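Local structure of CheQ (Campylobacter jejuni subsp. jejuni, 6A51) at residues 89-94 and 123-128; 130-133 and 137-140. The protein probably acts as a regulator that controls transcription of the core chemotaxis operon cheVAW. All blocks are in the same frame, centred on the assembly; numbering follows the deposited sequence.

Interaction 1: 89-94 and 123-128; sequences SAFCSF and KFVNLK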
# COMPACT_ATOMS: atom_id res chain seq x y z
N SER A 89 4.98 3.46 -2.15
CA SER A 89 5.51 4.68 -1.53
C SER A 89 5.02 4.85 -0.09
O SER A 89 5.76 5.31 0.78
CB SER A 89 5.12 5.90 -2.35
OG SER A 89 3.72 5.88 -2.60
N ALA A 90 3.76 4.50 0.17
CA ALA A 90 3.23 4.58 1.53
C ALA A 90 3.88 3.54 2.43
O ALA A 90 4.21 3.83 3.59
CB ALA A 90 1.71 4.40 1.53
N PHE A 91 4.07 2.33 1.91
CA PHE A 91 4.78 1.30 2.66
C PHE A 91 6.17 1.78 3.05
O PHE A 91 6.60 1.59 4.20
CB PHE A 91 4.86 0.02 1.83
CG PHE A 91 5.59 -1.11 2.51
CD1 PHE A 91 6.96 -1.27 2.33
CD2 PHE A 91 4.91 -2.03 3.28
CE1 PHE A 91 7.64 -2.32 2.95
CE2 PHE A 91 5.58 -3.09 3.90
CZ PHE A 91 6.96 -3.23 3.73
N CYS A 92 6.88 2.43 2.13
CA CYS A 92 8.23 2.93 2.45
C CYS A 92 8.16 4.10 3.40
O CYS A 92 9.02 4.24 4.29
CB CYS A 92 8.97 3.31 1.17
SG CYS A 92 9.26 1.92 0.03
N SER A 93 7.16 4.97 3.24
CA SER A 93 6.93 6.02 4.22
C SER A 93 6.66 5.43 5.60
O SER A 93 7.36 5.74 6.57
CB SER A 93 5.76 6.90 3.74
OG SER A 93 5.38 7.88 4.69
N PHE A 94 5.68 4.54 5.68
CA PHE A 94 5.28 3.92 6.95
C PHE A 94 6.46 3.23 7.64
O PHE A 94 6.71 3.46 8.83
CB PHE A 94 4.14 2.94 6.66
CG PHE A 94 3.54 2.30 7.87
CD1 PHE A 94 3.03 3.05 8.90
CD2 PHE A 94 3.40 0.92 7.93
CE1 PHE A 94 2.44 2.45 10.00
CE2 PHE A 94 2.81 0.31 9.03
CZ PHE A 94 2.34 1.08 10.07
N LYS A 123 2.91 1.07 -8.25
CA LYS A 123 3.41 -0.10 -7.52
C LYS A 123 2.73 -0.22 -6.16
O LYS A 123 2.67 0.75 -5.40
CB LYS A 123 4.93 -0.00 -7.33
CG LYS A 123 5.63 -1.35 -7.08
CD LYS A 123 7.09 -1.17 -6.62
CE LYS A 123 7.94 -0.42 -7.63
NZ LYS A 123 9.10 0.31 -7.00
N PHE A 124 2.22 -1.42 -5.85
CA PHE A 124 1.61 -1.72 -4.57
C PHE A 124 2.38 -2.82 -3.84
O PHE A 124 3.05 -3.65 -4.45
CB PHE A 124 0.15 -2.17 -4.71
CG PHE A 124 -0.73 -1.15 -5.36
CD1 PHE A 124 -0.69 -0.95 -6.73
CD2 PHE A 124 -1.62 -0.41 -4.59
CE1 PHE A 124 -1.51 -0.02 -7.34
CE2 PHE A 124 -2.45 0.52 -5.19
CZ PHE A 124 -2.39 0.72 -6.56
N VAL A 125 2.27 -2.82 -2.51
CA VAL A 125 2.87 -3.82 -1.64
C VAL A 125 1.75 -4.45 -0.82
O VAL A 125 0.83 -3.76 -0.39
CB VAL A 125 3.94 -3.23 -0.69
CG1 VAL A 125 4.39 -4.27 0.30
CG2 VAL A 125 5.12 -2.70 -1.45
N ASN A 126 1.83 -5.77 -0.61
CA ASN A 126 0.80 -6.43 0.19
C ASN A 126 1.22 -6.35 1.65
O ASN A 126 1.97 -7.19 2.15
CB ASN A 126 0.60 -7.88 -0.24
CG ASN A 126 -0.64 -8.48 0.40
OD1 ASN A 126 -0.89 -8.30 1.59
ND2 ASN A 126 -1.45 -9.15 -0.40
N LEU A 127 0.72 -5.31 2.33
CA LEU A 127 1.10 -5.09 3.72
C LEU A 127 0.51 -6.16 4.61
O LEU A 127 1.14 -6.58 5.59
CB LEU A 127 0.63 -3.71 4.17
CG LEU A 127 1.02 -3.24 5.57
CD1 LEU A 127 2.49 -3.41 5.72
CD2 LEU A 127 0.67 -1.78 5.72
N LYS A 128 -0.70 -6.62 4.28
CA LYS A 128 -1.38 -7.62 5.10
C LYS A 128 -0.55 -8.89 5.19
O LYS A 128 -0.38 -9.44 6.28
CB LYS A 128 -2.76 -7.92 4.52
CG LYS A 128 -3.63 -8.79 5.41
CD LYS A 128 -4.89 -9.24 4.68
CE LYS A 128 -5.92 -9.81 5.64
NZ LYS A 128 -5.56 -11.18 6.11
O HOH W 1 3.68 3.42 -5.13
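Phe91, on helix 88-95, packs against Val125 and Leu127, which lie where strand 122-126 of a three-stranded antiparallel sheet runs straight into helix 127-134. The contact is thus a helix laid against a strand-to-helix junction, and it sits in the buried middle of the chain. Its tight part is wholly apolar. Val125 CG1 rests over one face of the Phe91 ring, 4.0 Å from the ring centroid and 19° off its normal, displaced toward the rim: a CH-pi contact; valine is short enough to set a methyl directly on the ring, and being beta-branched it suits a strand. Leu127 arrives at the ring edge instead, its CD1 lying 3.6 Å from Phe91 CE2. With CG of Phe91 trans to the backbone nitrogen (chi1 179°), the ring leaves the helix toward both partners, and its flat shape offers one a face and the other a rim. The other delta methyl of Leu127 reaches toward Phe94, but more loosely, with CD2 4.4 Å from Phe94 CD2. Asn126, at the N-cap of helix 127-134, turns away from Phe91 and uses OD1 to accept a hydrogen bond from Lys129 N. The loose side lies at the exposed start of 89-94, where no side chains meet and a water bridges the backbones, accepting from Ser89 N at 3.3 Å and donating to Lys123 O at 2.9 Å.

Interaction 2: 130-133 and 137-140; sequences FYDF and NYHQ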
# COMPACT_ATOMS: atom_id res chain seq x y z
N PHE A 130 2.65 -9.17 4.79
CA PHE A 130 3.88 -8.91 5.52
C PHE A 130 3.63 -8.96 7.03
O PHE A 130 4.39 -9.59 7.78
CB PHE A 130 4.44 -7.57 5.09
CG PHE A 130 5.81 -7.30 5.58
CD1 PHE A 130 6.83 -8.21 5.36
CD2 PHE A 130 6.10 -6.11 6.25
CE1 PHE A 130 8.13 -7.94 5.79
CE2 PHE A 130 7.39 -5.84 6.69
CZ PHE A 130 8.41 -6.76 6.47
N TYR A 131 2.55 -8.33 7.49
CA TYR A 131 2.13 -8.46 8.88
C TYR A 131 1.99 -9.92 9.29
O TYR A 131 2.45 -10.33 10.36
CB TYR A 131 0.80 -7.73 9.11
CG TYR A 131 0.87 -6.25 9.44
CD1 TYR A 131 1.48 -5.80 10.60
CD2 TYR A 131 0.25 -5.30 8.63
CE1 TYR A 131 1.52 -4.46 10.93
CE2 TYR A 131 0.28 -3.95 8.95
CZ TYR A 131 0.91 -3.54 10.10
OH TYR A 131 0.95 -2.21 10.43
N ASP A 132 1.36 -10.73 8.43
CA ASP A 132 1.18 -12.15 8.74
C ASP A 132 2.53 -12.85 8.86
O ASP A 132 2.75 -13.64 9.79
CB ASP A 132 0.32 -12.82 7.67
CG ASP A 132 -1.12 -12.31 7.64
OD1 ASP A 132 -1.60 -11.75 8.66
OD2 ASP A 132 -1.77 -12.47 6.58
N PHE A 133 3.43 -12.58 7.92
CA PHE A 133 4.79 -13.09 8.00
C PHE A 133 5.47 -12.69 9.31
O PHE A 133 6.11 -13.51 9.96
CB PHE A 133 5.57 -12.57 6.78
CG PHE A 133 7.04 -12.84 6.83
CD1 PHE A 133 7.54 -14.12 6.60
CD2 PHE A 133 7.93 -11.78 7.04
CE1 PHE A 133 8.92 -14.37 6.59
CE2 PHE A 133 9.32 -12.01 7.04
CZ PHE A 133 9.81 -13.31 6.82
N ASN A 137 -0.05 -7.87 14.67
CA ASN A 137 -1.42 -7.43 14.47
C ASN A 137 -1.45 -6.18 13.60
O ASN A 137 -0.56 -5.33 13.67
CB ASN A 137 -2.11 -7.18 15.81
CG ASN A 137 -2.39 -8.47 16.58
OD1 ASN A 137 -2.75 -9.50 15.99
ND2 ASN A 137 -2.23 -8.43 17.89
N TYR A 138 -2.50 -6.08 12.78
CA TYR A 138 -2.54 -5.10 11.70
C TYR A 138 -2.53 -3.65 12.18
O TYR A 138 -2.36 -2.74 11.35
CB TYR A 138 -3.79 -5.34 10.87
CG TYR A 138 -3.84 -6.70 10.25
CD1 TYR A 138 -2.67 -7.38 9.90
CD2 TYR A 138 -5.06 -7.31 9.98
CE1 TYR A 138 -2.72 -8.66 9.30
CE2 TYR A 138 -5.12 -8.58 9.39
CZ TYR A 138 -3.95 -9.24 9.05
OH TYR A 138 -4.02 -10.48 8.47
N HIS A 139 -2.69 -3.38 13.46
CA HIS A 139 -2.73 -2.00 13.92
C HIS A 139 -1.39 -1.52 14.45
O HIS A 139 -1.28 -0.36 14.86
CB HIS A 139 -3.84 -1.83 14.96
CG HIS A 139 -5.21 -2.07 14.40
ND1 HIS A 139 -5.48 -1.97 13.05
CD2 HIS A 139 -6.37 -2.43 14.99
CE1 HIS A 139 -6.76 -2.25 12.84
NE2 HIS A 139 -7.32 -2.53 14.00
N GLN A 140 -0.37 -2.36 14.43
CA GLN A 140 0.93 -1.97 14.94
C GLN A 140 1.69 -1.15 13.91
O GLN A 140 1.60 -1.40 12.71
CB GLN A 140 1.73 -3.22 15.32
CG GLN A 140 1.69 -3.52 16.81
CD GLN A 140 1.97 -4.95 17.08
OE1 GLN A 140 1.27 -5.83 16.57
NE2 GLN A 140 3.00 -5.22 17.89
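The Tyr131 ring has Tyr138 over one face and the carbonyl oxygen of Gln140 at its edge, in plane. Tyr138 CA stands almost exactly above the ring centre, 3.9 Å from the centroid and 3° off the normal, making a CH-pi contact. The Tyr138 ring turns its own edge toward that same Tyr131 ring in an offset edge-to-face pair, with centroids 5.7 Å apart and the planes steeply inclined. At the edge of the Tyr138 ring, in its plane, lies Tyr131 CB, 3.6 Å from Tyr138 CD1. Tyrosine suits both positions because each ring gives an apolar surface for packing and a hydroxyl at its far end for a hydrogen bond. Tyr131 OH donates to Gln140 O at 2.5 Å, nearly straight in line with the carbonyl. This bond ties the helix to the loop that follows it: residues 137-140 form a type I beta turn, closed by Gln140 N bonding to Asn137 O. Gln140 adds a side-chain tie within the turn, where its OE1 accepts from Asn137 N at 3.1 Å; the long amide arm suits this reach back. On the solvent side, Tyr138 OH donates to the syn lone pair of Asp132 OD1 at 2.7 Å, the carboxylate tilted 48° from the ring plane. With its CG opposite the carbonyl carbon (chi1 -60°), Tyr138 is directed back over the helix toward Asp132. Lys128 NZ is also hydrogen-bonded to this hydroxyl, so the phenol oxygen sits between a carboxylate and an ammonium group.

In the fold
Interactions 1 and 2 follow one another along the chain, the first closing before the second opens, and their centres lie 13 Å apart. Helix 127-134 is common to both: its first turn belongs to interaction 1, next to the three-stranded sheet and helix 88-95, while its second turn (130-133) meets the loop leading to strand 142-146. The two contacts also touch directly. Phe91 CE2 lies 3.9 Å from Phe130 CD2, and Phe94 CE2 is 3.4 Å from Tyr131 OH. Together they form a continuous path from the buried centre of the chain to its surface, joining the sheet of strands 85-87, 116-119 and 122-126 to the approach to the final sheet.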